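PDB 3OAJ: putative ring-cleaving dioxygenase mhqO from Bacillus subtilis subsp. subtilis, which probably acts as an iron(II)-dependent extradiol ring-cleaving dioxygenase and may contribute to the breakdown of aromatic compounds. Local coordinates for residues E131-T139 with V149-A157; A27-T38 with H48-G56. One frame throughout, in Å; residues are numbered along the deposited sequence. Where two conformers were deposited one is given.

Contact 1 (E131-T139 with V149-A157); sequences EREEGEANT and VAIKGFGGA
The ammonium group of Lys-152 is gripped by main-chain carbonyls of the loop 131-139, part of the linker between strands 126-131 and 153-160. These strands lie on either side of strand 79-87 in one of the two mixed sheets of this vicinal oxygen chelate (VOC) fold, and the loop carries the chain from one to the other. Three carbonyl oxygens accept from Lys-152 NZ, which matches its three protons. Lys-152 NZ lies 2.8 Å from Arg-132 O. From NZ of Lys-152 to Gly-135 O is 2.9 Å. In the third bond, Lys-152 NZ to Glu-134 O at 3.0 Å, the donor stands well above the carbonyl plane and so does not use a lone pair. The bend at chi3 (-74°) brings the amine in among these carbonyls, while CD runs alongside the oxygens of Gly-135 and Glu-136. With the charge held by neutral oxygens, the carbonyl dipoles would be expected to stabilise the protonated amine.

At the far end of the loop, Asn-138 donates through ND2 to Ile-151 O at 2.9 Å, with an N-H...O angle of 145°. Its OD1 is satisfied outside the contact by the backbone N of Trp-140. Waters supply further links: two lie between Glu-136 O and Lys-152 O, each within hydrogen-bonding distance of both carbonyls, and a third accepts from Asn-138 N and donates to Ala-150 O. At the opposite end, the Arg-132 chain runs extended to its guanidinium, whose NE forms a salt bridge with Glu-114. Arg-132 NH1 turns to the beta bulge at Gly-155 and Gly-156 and donates to Gly-155 O at 3.1 Å, approaching this oxygen from the side with a C=O...N angle of 104°.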
loop_
_atom_site.group_PDB
_atom_site.type_symbol
_atom_site.label_atom_id
_atom_site.label_comp_id
_atom_site.label_asym_id
_atom_site.label_seq_id
_atom_site.Cartn_x
_atom_site.Cartn_y
_atom_site.Cartn_z
ATOM N N GLU A 131 3.150 -16.213 -5.106
ATOM C CA GLU A 131 2.587 -17.243 -4.229
ATOM C C GLU A 131 3.504 -17.476 -3.049
ATOM O O GLU A 131 4.694 -17.720 -3.249
ATOM C CB GLU A 131 2.489 -18.581 -4.958
ATOM C CG GLU A 131 1.501 -18.667 -6.081
ATOM C CD GLU A 131 1.397 -20.084 -6.591
ATOM O OE1 GLU A 131 2.110 -20.954 -6.048
ATOM O OE2 GLU A 131 0.591 -20.334 -7.506
ATOM N N ARG A 132 2.957 -17.443 -1.828
ATOM C CA ARG A 132 3.740 -17.822 -0.632
ATOM C C ARG A 132 2.823 -18.400 0.433
ATOM O O ARG A 132 1.702 -17.924 0.613
ATOM C CB ARG A 132 4.524 -16.646 -0.027
ATOM C CG ARG A 132 5.500 -15.938 -0.963
ATOM C CD ARG A 132 6.286 -14.868 -0.233
ATOM N NE ARG A 132 7.179 -14.205 -1.169
ATOM C CZ ARG A 132 7.231 -12.889 -1.385
ATOM N NH1 ARG A 132 6.463 -12.074 -0.671
ATOM N NH2 ARG A 132 8.076 -12.395 -2.288
ATOM N N GLU A 133 3.297 -19.432 1.134
ATOM C CA GLU A 133 2.532 -20.051 2.220
ATOM C C GLU A 133 2.382 -19.099 3.406
ATOM O O GLU A 133 1.312 -19.040 4.032
ATOM C CB GLU A 133 3.177 -21.381 2.670
ATOM C CG GLU A 133 2.354 -22.182 3.706
ATOM C CD GLU A 133 1.081 -22.798 3.128
ATOM O OE1 GLU A 133 1.052 -23.122 1.920
ATOM O OE2 GLU A 133 0.107 -22.983 3.896
ATOM N N GLU A 134 3.444 -18.345 3.694
ATOM C CA GLU A 134 3.434 -17.402 4.827
ATOM C C GLU A 134 2.328 -16.349 4.664
ATOM O O GLU A 134 2.058 -15.888 3.542
ATOM C CB GLU A 134 4.809 -16.730 4.983
ATOM C CG GLU A 134 4.950 -15.894 6.256
ATOM C CD GLU A 134 6.340 -15.285 6.462
ATOM O OE1 GLU A 134 6.967 -14.826 5.485
ATOM O OE2 GLU A 134 6.793 -15.252 7.630
ATOM N N GLY A 135 1.704 -15.976 5.785
ATOM C CA GLY A 135 0.651 -14.953 5.801
ATOM C C GLY A 135 -0.725 -15.585 5.896
ATOM O O GLY A 135 -1.013 -16.556 5.186
ATOM N N GLU A 136 -1.560 -15.041 6.777
ATOM C CA GLU A 136 -2.901 -15.575 7.010
ATOM C C GLU A 136 -3.770 -15.393 5.782
ATOM O O GLU A 136 -3.706 -14.343 5.131
ATOM C CB GLU A 136 -3.591 -14.851 8.161
ATOM C CG GLU A 136 -2.885 -14.888 9.480
ATOM C CD GLU A 136 -3.765 -14.366 10.600
ATOM O OE1 GLU A 136 -4.964 -14.058 10.338
ATOM O OE2 GLU A 136 -3.257 -14.294 11.743
ATOM N N ALA A 137 -4.572 -16.414 5.487
ATOM C CA ALA A 137 -5.614 -16.349 4.456
ATOM C C ALA A 137 -6.514 -15.126 4.633
ATOM O O ALA A 137 -6.829 -14.706 5.759
ATOM C CB ALA A 137 -6.461 -17.622 4.479
ATOM N N ASN A 138 -6.915 -14.571 3.497
ATOM C CA ASN A 138 -7.924 -13.516 3.426
ATOM C C ASN A 138 -9.287 -14.178 3.209
ATOM O O ASN A 138 -9.528 -14.791 2.178
ATOM C CB ASN A 138 -7.562 -12.531 2.292
ATOM C CG ASN A 138 -8.648 -11.496 2.018
ATOM O OD1 ASN A 138 -9.594 -11.325 2.804
ATOM N ND2 ASN A 138 -8.483 -10.758 0.915
ATOM N N THR A 139 -10.176 -14.033 4.182
ATOM C CA THR A 139 -11.482 -14.688 4.143
ATOM C C THR A 139 -12.590 -13.827 3.537
ATOM O O THR A 139 -13.762 -14.214 3.568
ATOM C CB THR A 139 -11.894 -15.175 5.537
ATOM O OG1 THR A 139 -11.946 -14.063 6.432
ATOM C CG2 THR A 139 -10.876 -16.195 6.063
ATOM N N VAL A 149 -7.712 -18.770 -2.730
ATOM C CA VAL A 149 -7.000 -17.993 -3.758
ATOM C C VAL A 149 -6.840 -16.499 -3.443
ATOM O O VAL A 149 -6.070 -15.819 -4.112
ATOM C CB VAL A 149 -7.661 -18.131 -5.182
ATOM C CG1 VAL A 149 -7.601 -19.564 -5.685
ATOM C CG2 VAL A 149 -9.101 -17.619 -5.199
ATOM N N ALA A 150 -7.541 -15.987 -2.428
ATOM C CA ALA A 150 -7.599 -14.538 -2.198
ATOM C C ALA A 150 -6.238 -13.957 -1.855
ATOM O O ALA A 150 -5.391 -14.622 -1.230
ATOM C CB ALA A 150 -8.592 -14.227 -1.101
ATOM N N ILE A 151 -6.030 -12.709 -2.276
ATOM C CA ILE A 151 -4.837 -11.952 -1.904
ATOM C C ILE A 151 -4.790 -11.791 -0.389
ATOM O O ILE A 151 -5.715 -11.258 0.226
ATOM C CB ILE A 151 -4.813 -10.583 -2.631
ATOM C CG1 ILE A 151 -4.626 -10.826 -4.131
ATOM C CG2 ILE A 151 -3.735 -9.666 -2.049
ATOM C CD1 ILE A 151 -4.930 -9.611 -4.988
ATOM N N LYS A 152 -3.700 -12.267 0.206
ATOM C CA LYS A 152 -3.536 -12.263 1.665
ATOM C C LYS A 152 -3.021 -10.931 2.224
ATOM O O LYS A 152 -3.095 -10.665 3.421
ATOM C CB LYS A 152 -2.607 -13.404 2.073
ATOM C CG LYS A 152 -3.125 -14.756 1.578
ATOM C CD LYS A 152 -2.448 -15.942 2.252
ATOM C CE LYS A 152 -1.026 -16.141 1.744
ATOM N NZ LYS A 152 -0.359 -17.274 2.452
ATOM N N GLY A 153 -2.497 -10.090 1.350
ATOM C CA GLY A 153 -1.945 -8.790 1.750
ATOM C C GLY A 153 -0.814 -8.470 0.795
ATOM O O GLY A 153 -0.715 -9.079 -0.274
ATOM N N PHE A 154 0.041 -7.512 1.157
ATOM C CA PHE A 154 1.244 -7.268 0.371
ATOM C C PHE A 154 2.235 -8.387 0.586
ATOM O O PHE A 154 2.410 -8.850 1.708
ATOM C CB PHE A 154 1.938 -5.963 0.778
ATOM C CG PHE A 154 1.092 -4.744 0.598
ATOM C CD1 PHE A 154 0.534 -4.449 -0.639
ATOM C CD2 PHE A 154 0.831 -3.907 1.680
ATOM C CE1 PHE A 154 -0.252 -3.319 -0.799
ATOM C CE2 PHE A 154 0.039 -2.781 1.534
ATOM C CZ PHE A 154 -0.498 -2.478 0.290
ATOM N N GLY A 155 2.879 -8.813 -0.491
ATOM C CA GLY A 155 4.098 -9.596 -0.375
ATOM C C GLY A 155 5.279 -8.710 -0.022
ATOM O O GLY A 155 6.290 -9.182 0.508
ATOM N N GLY A 156 5.150 -7.420 -0.327
ATOM C CA GLY A 156 6.228 -6.453 -0.155
ATOM C C GLY A 156 6.119 -5.403 -1.241
ATOM O O GLY A 156 5.013 -5.109 -1.702
ATOM N N ALA A 157 7.258 -4.872 -1.655
ATOM C CA ALA A 157 7.322 -3.797 -2.636
ATOM C C ALA A 157 8.713 -3.724 -3.223
ATOM O O ALA A 157 9.684 -4.225 -2.623
ATOM C CB ALA A 157 6.941 -2.441 -1.996
HETATM O O HOH W 1 -5.293 -11.880 4.754
HETATM O O HOH W 2 -2.224 -12.047 5.777
HETATM O O HOH W 3 -6.219 -16.024 1.081
#

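Contact 2 (A27-T38 with H48-G56); sequences AGVLGLRLVKQT and HLYFGNEGG
Phe-51 lays one face of its ring under the CD1 methyl of Leu-34, a CH-pi contact with the carbon 3.9 Å from the ring centroid and 14° off the normal. With Leu-34 CG opposite its own backbone N (chi1 179°), the branch lies on the Phe-51 side; CD1 of Leu-34 is also 4.0 Å from Leu-49 CB. Ala-27, on helix 19-29, touches the same ring through CB. Beneath these side chains runs the antiparallel hairpin of strands 33-39 and 47-52, at one outer end of a VOC sheet; the axes of the two short strand segments approach to 4.5 Å, with 143° between their N-to-C directions. Their register slips by one residue at a classic beta bulge, where Tyr-50 O accepts two backbone donors. Tyr-50 O is 2.8 Å from Val-35 N and 3.3 Å from Lys-36 N. The other face of the hairpin carries Tyr-50, whose ring edge receives Thr-38 CG2, 3.8 Å from CE1. The Tyr-50 side chain lies about 5 Å from that of His-11, a zinc ligand in this crystal, so this face borders the metal pocket. Lys-36 CB meets the tyrosine ring obliquely, and the bent lysine chain then leads away to salt bridges with Asp-277 and Glu-278. Past the strand end, Asn-53 OD1 accepts from Gly-55 N in an Asx turn, within a type I turn from Asn-53 to Gly-56. Arg-33 stretches fully extended along this turn. Arg-33 NH1 donates to Glu-54 O at 2.9 Å, lying in the plane of that carbonyl, while NH2 bonds to Gln-280 O.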
loop_
_atom_site.group_PDB
_atom_site.type_symbol
_atom_site.label_atom_id
_atom_site.label_comp_id
_atom_site.label_asym_id
_atom_site.label_seq_id
_atom_site.Cartn_x
_atom_site.Cartn_y
_atom_site.Cartn_z
ATOM N N ALA A 27 -11.635 -3.854 -5.764
ATOM C CA ALA A 27 -12.699 -4.735 -5.251
ATOM C C ALA A 27 -13.171 -5.726 -6.313
ATOM O O ALA A 27 -13.192 -6.936 -6.070
ATOM C CB ALA A 27 -13.885 -3.915 -4.714
ATOM N N GLY A 28 -13.545 -5.223 -7.485
ATOM C CA GLY A 28 -14.111 -6.057 -8.550
ATOM C C GLY A 28 -13.180 -7.137 -9.080
ATOM O O GLY A 28 -13.558 -8.308 -9.187
ATOM N N VAL A 29 -11.959 -6.753 -9.428
ATOM C CA VAL A 29 -11.007 -7.715 -9.997
ATOM C C VAL A 29 -10.179 -8.401 -8.898
ATOM O O VAL A 29 -10.125 -9.636 -8.833
ATOM C CB VAL A 29 -10.111 -7.033 -11.064
ATOM C CG1 VAL A 29 -9.065 -8.007 -11.606
ATOM C CG2 VAL A 29 -10.984 -6.510 -12.212
ATOM N N LEU A 30 -9.579 -7.609 -8.011
ATOM C CA LEU A 30 -8.655 -8.156 -7.021
ATOM C C LEU A 30 -9.352 -8.697 -5.777
ATOM O O LEU A 30 -8.719 -9.384 -4.971
ATOM C CB LEU A 30 -7.549 -7.155 -6.647
ATOM C CG LEU A 30 -6.630 -6.734 -7.803
ATOM C CD1 LEU A 30 -5.488 -5.917 -7.261
ATOM C CD2 LEU A 30 -6.093 -7.938 -8.555
ATOM N N GLY A 31 -10.638 -8.382 -5.617
ATOM C CA GLY A 31 -11.424 -8.939 -4.527
ATOM C C GLY A 31 -11.148 -8.361 -3.153
ATOM O O GLY A 31 -11.599 -8.937 -2.162
ATOM N N LEU A 32 -10.422 -7.247 -3.078
ATOM C CA LEU A 32 -10.121 -6.623 -1.783
ATOM C C LEU A 32 -11.358 -5.942 -1.230
ATOM O O LEU A 32 -12.254 -5.529 -1.983
ATOM C CB LEU A 32 -8.964 -5.622 -1.891
ATOM C CG LEU A 32 -7.630 -6.126 -2.455
ATOM C CD1 LEU A 32 -6.588 -5.025 -2.385
ATOM C CD2 LEU A 32 -7.159 -7.386 -1.740
ATOM N N ARG A 33 -11.416 -5.852 0.095
ATOM C CA ARG A 33 -12.525 -5.209 0.769
ATOM C C ARG A 33 -12.242 -3.729 0.880
ATOM O O ARG A 33 -11.140 -3.345 1.261
ATOM C CB ARG A 33 -12.697 -5.807 2.159
ATOM C CG ARG A 33 -13.765 -5.097 2.967
ATOM C CD ARG A 33 -14.017 -5.713 4.322
ATOM N NE ARG A 33 -15.156 -5.044 4.951
ATOM C CZ ARG A 33 -15.649 -5.355 6.148
ATOM N NH1 ARG A 33 -15.099 -6.328 6.872
ATOM N NH2 ARG A 33 -16.706 -4.687 6.617
ATOM N N LEU A 34 -13.239 -2.910 0.551
ATOM C CA LEU A 34 -13.187 -1.495 0.856
ATOM C C LEU A 34 -13.491 -1.371 2.338
ATOM O O LEU A 34 -14.641 -1.519 2.748
ATOM C CB LEU A 34 -14.207 -0.703 0.020
ATOM C CG LEU A 34 -14.247 0.810 0.301
ATOM C CD1 LEU A 34 -12.916 1.465 -0.003
ATOM C CD2 LEU A 34 -15.369 1.500 -0.465
ATOM N N VAL A 35 -12.441 -1.155 3.134
ATOM C CA VAL A 35 -12.580 -1.128 4.590
ATOM C C VAL A 35 -12.855 0.261 5.143
ATOM O O VAL A 35 -13.292 0.392 6.277
ATOM C CB VAL A 35 -11.372 -1.782 5.332
ATOM C CG1 VAL A 35 -11.285 -3.259 4.987
ATOM C CG2 VAL A 35 -10.063 -1.059 5.028
ATOM N N LYS A 36 -12.592 1.306 4.355
ATOM C CA LYS A 36 -12.889 2.672 4.816
ATOM C C LYS A 36 -13.023 3.628 3.645
ATOM O O LYS A 36 -12.161 3.690 2.765
ATOM C CB LYS A 36 -11.789 3.160 5.786
ATOM C CG LYS A 36 -12.126 4.461 6.544
ATOM C CD LYS A 36 -13.311 4.276 7.490
ATOM C CE LYS A 36 -13.102 3.106 8.429
ATOM N NZ LYS A 36 -14.231 2.966 9.403
ATOM N N GLN A 37 -14.124 4.375 3.635
ATOM C CA GLN A 37 -14.220 5.507 2.739
ATOM C C GLN A 37 -14.268 6.746 3.588
ATOM O O GLN A 37 -15.123 6.904 4.476
ATOM C CB GLN A 37 -15.403 5.441 1.768
ATOM C CG GLN A 37 -16.724 5.189 2.380
ATOM C CD GLN A 37 -17.835 5.375 1.377
ATOM O OE1 GLN A 37 -18.086 6.495 0.891
ATOM N NE2 GLN A 37 -18.501 4.275 1.039
ATOM N N THR A 38 -13.304 7.612 3.326
ATOM C CA THR A 38 -13.221 8.871 4.037
ATOM C C THR A 38 -12.743 9.920 3.057
ATOM O O THR A 38 -12.865 9.721 1.844
ATOM C CB THR A 38 -12.356 8.728 5.340
ATOM O OG1 THR A 38 -12.420 9.938 6.107
ATOM C CG2 THR A 38 -10.894 8.355 5.044
ATOM N N HIS A 48 -10.494 9.575 0.286
ATOM C CA HIS A 48 -9.396 8.709 0.633
ATOM C C HIS A 48 -10.025 7.354 0.872
ATOM O O HIS A 48 -10.804 7.203 1.810
ATOM C CB HIS A 48 -8.684 9.198 1.899
ATOM C CG HIS A 48 -7.370 8.519 2.153
ATOM N ND1 HIS A 48 -6.640 8.713 3.307
ATOM C CD2 HIS A 48 -6.672 7.621 1.414
ATOM C CE1 HIS A 48 -5.532 7.990 3.249
ATOM N NE2 HIS A 48 -5.526 7.323 2.111
ATOM N N LEU A 49 -9.688 6.384 0.015
ATOM C CA LEU A 49 -10.257 5.036 0.084
ATOM C C LEU A 49 -9.195 4.064 0.574
ATOM O O LEU A 49 -8.048 4.098 0.125
ATOM C CB LEU A 49 -10.763 4.578 -1.291
ATOM C CG LEU A 49 -11.748 5.505 -2.010
ATOM C CD1 LEU A 49 -12.163 4.834 -3.321
ATOM C CD2 LEU A 49 -12.964 5.817 -1.135
ATOM N N TYR A 50 -9.593 3.177 1.481
ATOM C CA TYR A 50 -8.701 2.143 2.011
ATOM C C TYR A 50 -9.275 0.771 1.681
ATOM O O TYR A 50 -10.437 0.466 2.005
ATOM C CB TYR A 50 -8.589 2.255 3.528
ATOM C CG TYR A 50 -7.932 3.491 4.105
ATOM C CD1 TYR A 50 -8.665 4.652 4.351
ATOM C CD2 TYR A 50 -6.603 3.458 4.512
ATOM C CE1 TYR A 50 -8.079 5.770 4.956
ATOM C CE2 TYR A 50 -5.999 4.564 5.108
ATOM C CZ TYR A 50 -6.740 5.721 5.317
ATOM O OH TYR A 50 -6.149 6.801 5.930
ATOM N N PHE A 51 -8.459 -0.041 1.016
ATOM C CA PHE A 51 -8.809 -1.431 0.702
ATOM C C PHE A 51 -7.858 -2.357 1.444
ATOM O O PHE A 51 -6.693 -2.014 1.685
ATOM C CB PHE A 51 -8.671 -1.712 -0.805
ATOM C CG PHE A 51 -9.629 -0.930 -1.678
ATOM C CD1 PHE A 51 -10.834 -1.494 -2.094
ATOM C CD2 PHE A 51 -9.315 0.362 -2.116
ATOM C CE1 PHE A 51 -11.713 -0.788 -2.908
ATOM C CE2 PHE A 51 -10.206 1.086 -2.926
ATOM C CZ PHE A 51 -11.397 0.505 -3.328
ATOM N N GLY A 52 -8.334 -3.544 1.794
ATOM C CA GLY A 52 -7.457 -4.512 2.430
ATOM C C GLY A 52 -8.097 -5.882 2.495
ATOM O O GLY A 52 -9.028 -6.184 1.727
ATOM N N ASN A 53 -7.610 -6.712 3.418
ATOM C CA ASN A 53 -8.223 -8.016 3.650
ATOM C C ASN A 53 -9.521 -7.861 4.445
ATOM O O ASN A 53 -9.987 -6.740 4.666
ATOM C CB ASN A 53 -7.226 -9.005 4.282
ATOM C CG ASN A 53 -6.971 -8.759 5.767
ATOM O OD1 ASN A 53 -7.382 -7.751 6.340
ATOM N ND2 ASN A 53 -6.304 -9.714 6.400
ATOM N N GLU A 54 -10.107 -8.968 4.892
ATOM C CA GLU A 54 -11.410 -8.905 5.573
ATOM C C GLU A 54 -11.386 -7.937 6.761
ATOM O O GLU A 54 -12.393 -7.296 7.049
ATOM C CB GLU A 54 -11.916 -10.303 5.966
ATOM C CG GLU A 54 -11.328 -10.887 7.239
ATOM C CD GLU A 54 -9.861 -11.271 7.113
ATOM O OE1 GLU A 54 -9.441 -11.776 6.040
ATOM O OE2 GLU A 54 -9.114 -11.039 8.092
ATOM N N GLY A 55 -10.226 -7.799 7.403
ATOM C CA GLY A 55 -10.105 -6.968 8.604
ATOM C C GLY A 55 -9.377 -5.656 8.409
ATOM O O GLY A 55 -9.151 -4.914 9.375
ATOM N N GLY A 56 -8.988 -5.373 7.170
ATOM C CA GLY A 56 -8.132 -4.213 6.880
ATOM C C GLY A 56 -6.880 -4.230 7.746
ATOM O O GLY A 56 -6.488 -3.206 8.294
#

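Contact 2 closes along the chain before contact 1 opens, and their centres lie 15 Å apart, yet the two meet directly. Glu-54, in the turn of contact 2, receives Thr-139 N on its OE1 at 3.0 Å, a probable hydrogen bond. A weak one, 3.2 Å, runs back from Glu-54 N to Asn-138 OD1. Ile-151 CD1 also packs on Leu-30 O at 3.8 Å. The contacts differ in their relation to the metal site of His-11, His-218 and Glu-266, occupied here by zinc. Contact 1 lies away from it, whereas the His-48 side chain of contact 2 comes within about 6 Å of the zinc and about 3 Å of a bound sulfate, nearest atoms.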